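Local coordinates for ATP-dependent Clp protease proteolytic subunit (Listeria monocytogenes, PDB 4JCQ), which probably cleaves peptide bonds as the serine-protease subunit of an ATP-dependent machine that degrades misfolded proteins, at residues Pro109-Gly121 against Glu156-Leu168. Residues are numbered along the deposited sequence; the frame is centred on the assembly and turned at random.
Sequences PNTRYMIHQPAGG and EQISKDTDRNFWL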
ATOM      1  N   PRO H 109      20.431 -23.377 -19.032  1.00 20.62           N
ATOM      2  CA  PRO H 109      20.056 -24.297 -20.121  1.00 21.49           C
ATOM      3  C   PRO H 109      18.648 -24.103 -20.690  1.00 21.56           C
ATOM      4  O   PRO H 109      18.463 -24.192 -21.906  1.00 22.31           O
ATOM      5  CB  PRO H 109      20.178 -25.682 -19.471  1.00 22.59           C
ATOM      6  CG  PRO H 109      21.103 -25.485 -18.317  1.00 23.15           C
ATOM      7  CD  PRO H 109      20.783 -24.111 -17.804  1.00 21.04           C
ATOM      8  N   ASN H 110      17.669 -23.841 -19.826  1.00 21.72           N
ATOM      9  CA  ASN H 110      16.281 -23.721 -20.261  1.00 21.57           C
ATOM     10  C   ASN H 110      15.894 -22.279 -20.577  1.00 21.32           C
ATOM     11  O   ASN H 110      15.141 -21.634 -19.838  1.00 21.52           O
ATOM     12  CB  ASN H 110      15.339 -24.364 -19.243  1.00 22.09           C
ATOM     13  CG  ASN H 110      15.470 -25.872 -19.213  1.00 22.68           C
ATOM     14  OD1 ASN H 110      14.992 -26.563 -20.113  1.00 23.83           O
ATOM     15  ND2 ASN H 110      16.126 -26.393 -18.182  1.00 20.96           N
ATOM     16  N   THR H 111      16.430 -21.791 -21.692  1.00 20.39           N
ATOM     17  CA  THR H 111      16.252 -20.414 -22.128  1.00 18.60           C
ATOM     18  C   THR H 111      16.119 -20.381 -23.644  1.00 19.02           C
ATOM     19  O   THR H 111      16.824 -21.106 -24.351  1.00 20.49           O
ATOM     20  CB  THR H 111      17.453 -19.533 -21.712  1.00 18.00           C
ATOM     21  OG1 THR H 111      17.786 -19.787 -20.343  1.00 19.49           O
ATOM     22  CG2 THR H 111      17.143 -18.044 -21.887  1.00 17.42           C
ATOM     23  N   ARG H 112      15.206 -19.549 -24.136  1.00 18.74           N
ATOM     24  CA  ARG H 112      15.108 -19.273 -25.567  1.00 19.28           C
ATOM     25  C   ARG H 112      15.320 -17.785 -25.850  1.00 18.68           C
ATOM     26  O   ARG H 112      15.065 -16.937 -24.990  1.00 18.70           O
ATOM     27  CB  ARG H 112      13.784 -19.780 -26.157  1.00 21.68           C
ATOM     28  CG  ARG H 112      12.541 -19.468 -25.340  1.00 24.61           C
ATOM     29  CD  ARG H 112      11.287 -19.914 -26.076  1.00 27.96           C
ATOM     30  NE  ARG H 112      10.069 -19.584 -25.341  1.00 31.23           N
ATOM     31  CZ  ARG H 112       8.865 -19.459 -25.894  1.00 33.59           C
ATOM     32  NH1 ARG H 112       7.815 -19.157 -25.141  1.00 34.00           N
ATOM     33  NH2 ARG H 112       8.709 -19.628 -27.200  1.00 35.85           N
ATOM     34  N   TYR H 113      15.801 -17.489 -27.056  1.00 18.03           N
ATOM     35  CA  TYR H 113      16.216 -16.141 -27.445  1.00 17.43           C
ATOM     36  C   TYR H 113      15.534 -15.713 -28.739  1.00 18.54           C
ATOM     37  O   TYR H 113      15.373 -16.520 -29.656  1.00 18.87           O
ATOM     38  CB  TYR H 113      17.741 -16.088 -27.621  1.00 16.89           C
ATOM     39  CG  TYR H 113      18.512 -16.274 -26.330  1.00 16.81           C
ATOM     40  CD1 TYR H 113      19.047 -15.179 -25.655  1.00 16.79           C
ATOM     41  CD2 TYR H 113      18.689 -17.542 -25.774  1.00 17.27           C
ATOM     42  CE1 TYR H 113      19.744 -15.342 -24.466  1.00 16.59           C
ATOM     43  CE2 TYR H 113      19.382 -17.715 -24.586  1.00 17.22           C
ATOM     44  CZ  TYR H 113      19.903 -16.609 -23.936  1.00 17.16           C
ATOM     45  OH  TYR H 113      20.585 -16.772 -22.756  1.00 18.05           O
ATOM     46  N   MET H 114      15.136 -14.444 -28.810  1.00 19.11           N
ATOM     47  CA  MET H 114      14.552 -13.883 -30.033  1.00 20.61           C
ATOM     48  C   MET H 114      14.994 -12.438 -30.227  1.00 20.37           C
ATOM     49  O   MET H 114      14.770 -11.601 -29.359  1.00 20.68           O
ATOM     50  CB  MET H 114      13.022 -13.977 -30.004  1.00 21.82           C
ATOM     51  CG  MET H 114      12.351 -13.473 -31.278  1.00 25.04           C
ATOM     52  SD  MET H 114      10.569 -13.715 -31.302  1.00 29.39           S
ATOM     53  CE  MET H 114      10.025 -12.518 -30.084  1.00 25.54           C
ATOM     54  N   ILE H 115      15.615 -12.144 -31.367  1.00 21.05           N
ATOM     55  CA  ILE H 115      16.125 -10.790 -31.603  1.00 21.70           C
ATOM     56  C   ILE H 115      15.131  -9.855 -32.302  1.00 21.50           C
ATOM     57  O   ILE H 115      15.445  -8.687 -32.533  1.00 23.26           O
ATOM     58  CB  ILE H 115      17.498 -10.770 -32.322  1.00 22.52           C
ATOM     59  CG1 ILE H 115      17.370 -11.174 -33.795  1.00 23.57           C
ATOM     60  CG2 ILE H 115      18.517 -11.623 -31.575  1.00 24.03           C
ATOM     61  CD1 ILE H 115      18.531 -10.700 -34.643  1.00 25.81           C
ATOM     62  N   HIS H 116      13.942 -10.367 -32.621  1.00 21.88           N
ATOM     63  CA  HIS H 116      12.864  -9.546 -33.182  1.00 22.66           C
ATOM     64  C   HIS H 116      12.712  -8.260 -32.430  1.00 22.21           C
ATOM     65  O   HIS H 116      12.678  -8.258 -31.199  1.00 21.22           O
ATOM     66  CB  HIS H 116      11.536 -10.294 -33.150  1.00 24.04           C
ATOM     67  CG  HIS H 116      10.354  -9.452 -33.578  1.00 25.58           C
ATOM     68  ND1 HIS H 116       9.511  -8.883 -32.696  1.00 26.87           N
ATOM     69  CD2 HIS H 116       9.906  -9.082 -34.845  1.00 26.55           C
ATOM     70  CE1 HIS H 116       8.564  -8.193 -33.361  1.00 27.51           C
ATOM     71  NE2 HIS H 116       8.806  -8.317 -34.677  1.00 27.32           N
ATOM     72  N   GLN H 117      12.625  -7.155 -33.162  1.00 22.13           N
ATOM     73  CA  GLN H 117      12.398  -5.851 -32.553  1.00 23.27           C
ATOM     74  C   GLN H 117      11.087  -5.272 -33.070  1.00 24.82           C
ATOM     75  O   GLN H 117      10.839  -5.292 -34.275  1.00 27.05           O
ATOM     76  CB  GLN H 117      13.563  -4.893 -32.842  1.00 23.15           C
ATOM     77  CG  GLN H 117      14.943  -5.402 -32.427  1.00 23.16           C
ATOM     78  CD  GLN H 117      15.103  -5.593 -30.924  1.00 22.79           C
ATOM     79  OE1 GLN H 117      14.549  -4.843 -30.125  1.00 24.59           O
ATOM     80  NE2 GLN H 117      15.881  -6.599 -30.536  1.00 21.26           N
ATOM     81  N   PRO H 118      10.232  -4.769 -32.158  1.00 26.97           N
ATOM     82  CA  PRO H 118       8.972  -4.142 -32.567  1.00 28.66           C
ATOM     83  C   PRO H 118       9.233  -2.885 -33.392  1.00 29.31           C
ATOM     84  O   PRO H 118      10.100  -2.085 -33.038  1.00 28.95           O
ATOM     85  CB  PRO H 118       8.303  -3.786 -31.234  1.00 30.13           C
ATOM     86  CG  PRO H 118       9.419  -3.730 -30.244  1.00 30.49           C
ATOM     87  CD  PRO H 118      10.398  -4.769 -30.694  1.00 27.86           C
ATOM     88  N   ALA H 119       8.494  -2.729 -34.488  1.00 31.21           N
ATOM     89  CA  ALA H 119       8.697  -1.609 -35.408  1.00 33.81           C
ATOM     90  C   ALA H 119       8.471  -0.255 -34.730  1.00 36.21           C
ATOM     91  O   ALA H 119       9.281   0.664 -34.878  1.00 38.57           O
ATOM     92  CB  ALA H 119       7.805  -1.759 -36.630  1.00 33.87           C
ATOM     93  N   GLY H 120       7.379  -0.143 -33.980  1.00 37.50           N
ATOM     94  CA  GLY H 120       7.072   1.079 -33.239  1.00 42.54           C
ATOM     95  C   GLY H 120       7.899   1.225 -31.973  1.00 44.91           C
ATOM     96  O   GLY H 120       7.952   2.305 -31.380  1.00 49.02           O
ATOM     97  N   GLY H 121       8.545   0.134 -31.563  1.00 45.79           N
ATOM     98  CA  GLY H 121       9.340   0.098 -30.335  1.00 44.27           C
ATOM     99  C   GLY H 121       8.508  -0.187 -29.097  1.00 47.39           C
ATOM    100  O   GLY H 121       9.006  -0.069 -27.974  1.00 46.84           O
ATOM    101  N   GLU H 156      23.261  -7.253 -42.567  1.00 38.08           N
ATOM    102  CA  GLU H 156      22.198  -7.830 -43.390  1.00 40.61           C
ATOM    103  C   GLU H 156      21.484  -8.996 -42.705  1.00 36.67           C
ATOM    104  O   GLU H 156      20.259  -9.113 -42.793  1.00 35.71           O
ATOM    105  CB  GLU H 156      22.750  -8.266 -44.751  1.00 46.87           C
ATOM    106  CG  GLU H 156      21.684  -8.481 -45.816  1.00 54.88           C
ATOM    107  CD  GLU H 156      22.264  -8.758 -47.192  1.00 66.81           C
ATOM    108  OE1 GLU H 156      21.747  -9.665 -47.879  1.00 72.35           O
ATOM    109  OE2 GLU H 156      23.232  -8.075 -47.591  1.00 72.25           O
ATOM    110  N   GLN H 157      22.249  -9.852 -42.028  1.00 34.56           N
ATOM    111  CA  GLN H 157      21.682 -10.977 -41.282  1.00 33.86           C
ATOM    112  C   GLN H 157      20.800 -10.485 -40.134  1.00 30.98           C
ATOM    113  O   GLN H 157      19.682 -10.974 -39.951  1.00 30.20           O
ATOM    114  CB  GLN H 157      22.787 -11.907 -40.762  1.00 34.38           C
ATOM    115  CG  GLN H 157      22.283 -13.176 -40.083  1.00 35.43           C
ATOM    116  CD  GLN H 157      21.512 -14.089 -41.022  1.00 38.26           C
ATOM    117  OE1 GLN H 157      22.000 -14.461 -42.087  1.00 40.62           O
ATOM    118  NE2 GLN H 157      20.302 -14.460 -40.623  1.00 38.78           N
ATOM    119  N   ILE H 158      21.310  -9.511 -39.381  1.00 28.13           N
ATOM    120  CA  ILE H 158      20.579  -8.929 -38.255  1.00 28.69           C
ATOM    121  C   ILE H 158      19.312  -8.210 -38.729  1.00 28.75           C
ATOM    122  O   ILE H 158      18.242  -8.385 -38.146  1.00 26.99           O
ATOM    123  CB  ILE H 158      21.474  -7.981 -37.417  1.00 27.16           C
ATOM    124  CG1 ILE H 158      22.673  -8.741 -36.822  1.00 27.52           C
ATOM    125  CG2 ILE H 158      20.671  -7.280 -36.324  1.00 26.22           C
ATOM    126  CD1 ILE H 158      22.320  -9.949 -35.970  1.00 26.46           C
ATOM    127  N   SER H 159      19.447  -7.420 -39.794  1.00 29.94           N
ATOM    128  CA  SER H 159      18.328  -6.675 -40.376  1.00 31.62           C
ATOM    129  C   SER H 159      17.172  -7.590 -40.784  1.00 32.02           C
ATOM    130  O   SER H 159      16.002  -7.251 -40.590  1.00 31.95           O
ATOM    131  CB  SER H 159      18.801  -5.853 -41.579  1.00 34.44           C
ATOM    132  OG  SER H 159      17.763  -5.020 -42.067  1.00 38.97           O
ATOM    133  N   LYS H 160      17.510  -8.748 -41.347  1.00 32.17           N
ATOM    134  CA  LYS H 160      16.517  -9.757 -41.696  1.00 34.22           C
ATOM    135  C   LYS H 160      15.847 -10.324 -40.440  1.00 32.27           C
ATOM    136  O   LYS H 160      14.622 -10.425 -40.371  1.00 30.66           O
ATOM    137  CB  LYS H 160      17.169 -10.882 -42.509  1.00 37.75           C
ATOM    138  CG  LYS H 160      16.224 -12.002 -42.914  1.00 42.45           C
ATOM    139  CD  LYS H 160      16.982 -13.181 -43.505  1.00 48.47           C
ATOM    140  CE  LYS H 160      16.057 -14.361 -43.754  1.00 54.93           C
ATOM    141  NZ  LYS H 160      16.790 -15.532 -44.315  1.00 57.26           N
ATOM    142  N   ASP H 161      16.662 -10.660 -39.444  1.00 30.77           N
ATOM    143  CA  ASP H 161      16.191 -11.380 -38.264  1.00 30.18           C
ATOM    144  C   ASP H 161      15.434 -10.529 -37.238  1.00 27.34           C
ATOM    145  O   ASP H 161      14.578 -11.049 -36.522  1.00 27.68           O
ATOM    146  CB  ASP H 161      17.348 -12.150 -37.618  1.00 31.75           C
ATOM    147  CG  ASP H 161      17.818 -13.324 -38.471  1.00 34.59           C
ATOM    148  OD1 ASP H 161      17.080 -13.736 -39.396  1.00 34.06           O
ATOM    149  OD2 ASP H 161      18.923 -13.845 -38.213  1.00 31.47           O
ATOM    150  N   THR H 162      15.734  -9.232 -37.171  1.00 25.58           N
ATOM    151  CA  THR H 162      14.988  -8.326 -36.286  1.00 25.03           C
ATOM    152  C   THR H 162      13.586  -8.025 -36.822  1.00 25.64           C
ATOM    153  O   THR H 162      12.708  -7.597 -36.067  1.00 24.13           O
ATOM    154  CB  THR H 162      15.728  -6.996 -36.023  1.00 24.36           C
ATOM    155  OG1 THR H 162      16.035  -6.353 -37.266  1.00 23.63           O
ATOM    156  CG2 THR H 162      17.010  -7.228 -35.228  1.00 23.91           C
ATOM    157  N   ASP H 163      13.388  -8.248 -38.122  1.00 27.30           N
ATOM    158  CA  ASP H 163      12.103  -7.988 -38.767  1.00 29.17           C
ATOM    159  C   ASP H 163      11.262  -9.254 -38.976  1.00 30.82           C
ATOM    160  O   ASP H 163      10.311  -9.254 -39.762  1.00 32.27           O
ATOM    161  CB  ASP H 163      12.299  -7.244 -40.093  1.00 31.04           C
ATOM    162  CG  ASP H 163      11.122  -6.349 -40.437  1.00 33.46           C
ATOM    163  OD1 ASP H 163      10.735  -6.297 -41.620  1.00 35.52           O
ATOM    164  OD2 ASP H 163      10.574  -5.700 -39.521  1.00 35.31           O
ATOM    165  N   ARG H 164      11.619 -10.326 -38.274  1.00 30.20           N
ATOM    166  CA  ARG H 164      10.783 -11.528 -38.230  1.00 33.37           C
ATOM    167  C   ARG H 164      10.740 -12.124 -36.821  1.00 33.14           C
ATOM    168  O   ARG H 164      11.513 -11.720 -35.954  1.00 31.87           O
ATOM    169  CB  ARG H 164      11.211 -12.559 -39.286  1.00 37.26           C
ATOM    170  CG  ARG H 164      12.615 -13.121 -39.141  1.00 40.91           C
ATOM    171  CD  ARG H 164      13.003 -13.891 -40.394  1.00 47.98           C
ATOM    172  NE  ARG H 164      14.095 -14.834 -40.155  1.00 55.18           N
ATOM    173  CZ  ARG H 164      13.931 -16.122 -39.858  1.00 56.93           C
ATOM    174  NH1 ARG H 164      12.715 -16.644 -39.756  1.00 57.35           N
ATOM    175  NH2 ARG H 164      14.992 -16.893 -39.659  1.00 60.23           N
ATOM    176  N   ASN H 165       9.826 -13.066 -36.600  1.00 35.37           N
ATOM    177  CA  ASN H 165       9.589 -13.632 -35.274  1.00 36.08           C
ATOM    178  C   ASN H 165       9.984 -15.099 -35.186  1.00 38.37           C
ATOM    179  O   ASN H 165       9.157 -15.987 -35.406  1.00 44.68           O
ATOM    180  CB  ASN H 165       8.119 -13.466 -34.878  1.00 38.01           C
ATOM    181  CG  ASN H 165       7.748 -12.025 -34.614  1.00 39.22           C
ATOM    182  OD1 ASN H 165       7.957 -11.510 -33.516  1.00 40.78           O
ATOM    183  ND2 ASN H 165       7.183 -11.367 -35.617  1.00 44.16           N
ATOM    184  N   PHE H 166      11.248 -15.350 -34.867  1.00 36.80           N
ATOM    185  CA  PHE H 166      11.715 -16.720 -34.701  1.00 38.46           C
ATOM    186  C   PHE H 166      12.542 -16.898 -33.432  1.00 34.72           C
ATOM    187  O   PHE H 166      13.431 -16.099 -33.122  1.00 33.26           O
ATOM    188  CB  PHE H 166      12.467 -17.211 -35.947  1.00 41.05           C
ATOM    189  CG  PHE H 166      13.849 -16.649 -36.092  1.00 43.23           C
ATOM    190  CD1 PHE H 166      14.962 -17.435 -35.822  1.00 44.52           C
ATOM    191  CD2 PHE H 166      14.040 -15.335 -36.502  1.00 45.23           C
ATOM    192  CE1 PHE H 166      16.241 -16.921 -35.955  1.00 47.23           C
ATOM    193  CE2 PHE H 166      15.315 -14.815 -36.633  1.00 45.97           C
ATOM    194  CZ  PHE H 166      16.417 -15.610 -36.363  1.00 47.35           C
ATOM    195  N   TRP H 167      12.225 -17.958 -32.702  1.00 30.75           N
ATOM    196  CA  TRP H 167      12.895 -18.266 -31.455  1.00 28.37           C
ATOM    197  C   TRP H 167      14.096 -19.133 -31.675  1.00 28.70           C
ATOM    198  O   TRP H 167      14.049 -20.111 -32.422  1.00 29.91           O
ATOM    199  CB  TRP H 167      11.923 -18.929 -30.495  1.00 28.69           C
ATOM    200  CG  TRP H 167      10.925 -17.958 -29.916  1.00 27.05           C
ATOM    201  CD1 TRP H 167       9.633 -17.692 -30.365  1.00 28.01           C
ATOM    202  CD2 TRP H 167      11.116 -17.076 -28.758  1.00 26.05           C
ATOM    203  NE1 TRP H 167       9.027 -16.740 -29.584  1.00 27.72           N
ATOM    204  CE2 TRP H 167       9.861 -16.328 -28.600  1.00 27.16           C
ATOM    205  CE3 TRP H 167      12.158 -16.841 -27.867  1.00 23.96           C
ATOM    206  CZ2 TRP H 167       9.685 -15.394 -27.590  1.00 25.61           C
ATOM    207  CZ3 TRP H 167      11.967 -15.896 -26.852  1.00 24.15           C
ATOM    208  CH2 TRP H 167      10.758 -15.192 -26.720  1.00 24.06           C
ATOM    209  N   LEU H 168      15.194 -18.760 -31.026  1.00 26.48           N
ATOM    210  CA  LEU H 168      16.410 -19.551 -31.037  1.00 26.80           C
ATOM    211  C   LEU H 168      16.510 -20.343 -29.743  1.00 25.96           C
ATOM    212  O   LEU H 168      16.281 -19.804 -28.656  1.00 24.02           O
ATOM    213  CB  LEU H 168      17.637 -18.646 -31.181  1.00 28.10           C
ATOM    214  CG  LEU H 168      17.792 -17.827 -32.466  1.00 30.48           C
ATOM    215  CD1 LEU H 168      18.762 -16.679 -32.239  1.00 30.08           C
ATOM    216  CD2 LEU H 168      18.244 -18.699 -33.628  1.00 32.44           C
TER
HETATM  217  O   HOH W   1      15.795 -14.340 -33.307  1.00 34.86           O
HETATM  218  O   HOH W   2       9.588  -5.311 -36.865  1.00 38.75           O
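The probable catalytic histidine of this Clp protease subunit, H116, rests with one ring face on the amide of N165: OD1 stands 3.1 Å above the ring plane, over its centre, while the amide plane is inclined 41° to the ring. Although H116 ND1 and N165 OD1 are 3.2 Å apart, the poor angle rules out a hydrogen bond. With CG anti to the backbone N (chi1 174°), the imidazole reaches over R164 and N165, and the R164 carbonyl lies at its edge. N165 probably occupies the aspartate position of the Ser-His-Asp triad of ClpP proteases. Its oxygen over the imidazole face, and the hydrogen bond of H116 O with OG of the probable nucleophile S91, are consistent with a triad not aligned for catalysis.

The next residue is tied to T162. Q117 N donates to T162 O at 2.9 Å, nearly straight (171°). The Q117 side chain turns to S91, whose backbone O accepts from NE2.

Upstream, strand 111-114, which runs parallel to strand 88-90, forms on its other edge a single antiparallel hydrogen-bonded pair, Y113 with L168: Y113 N donates to L168 O at 2.9 Å, and L168 N to Y113 O. A water accepts from I115 N and donates to F166 O, continuing the link.

W167 is sandwiched by its neighbours across this bridge. The R112 guanidinium makes a cation-pi contact over one face, CZ standing 4.3 Å from the centroid of the six-membered ring. M114 takes the opposite face, CB making a CH-pi contact 3.8 Å from that centroid and SD a Met-aromatic contact 3.9 Å from the five-membered ring's; E135 of a neighbouring subunit also packs on W167.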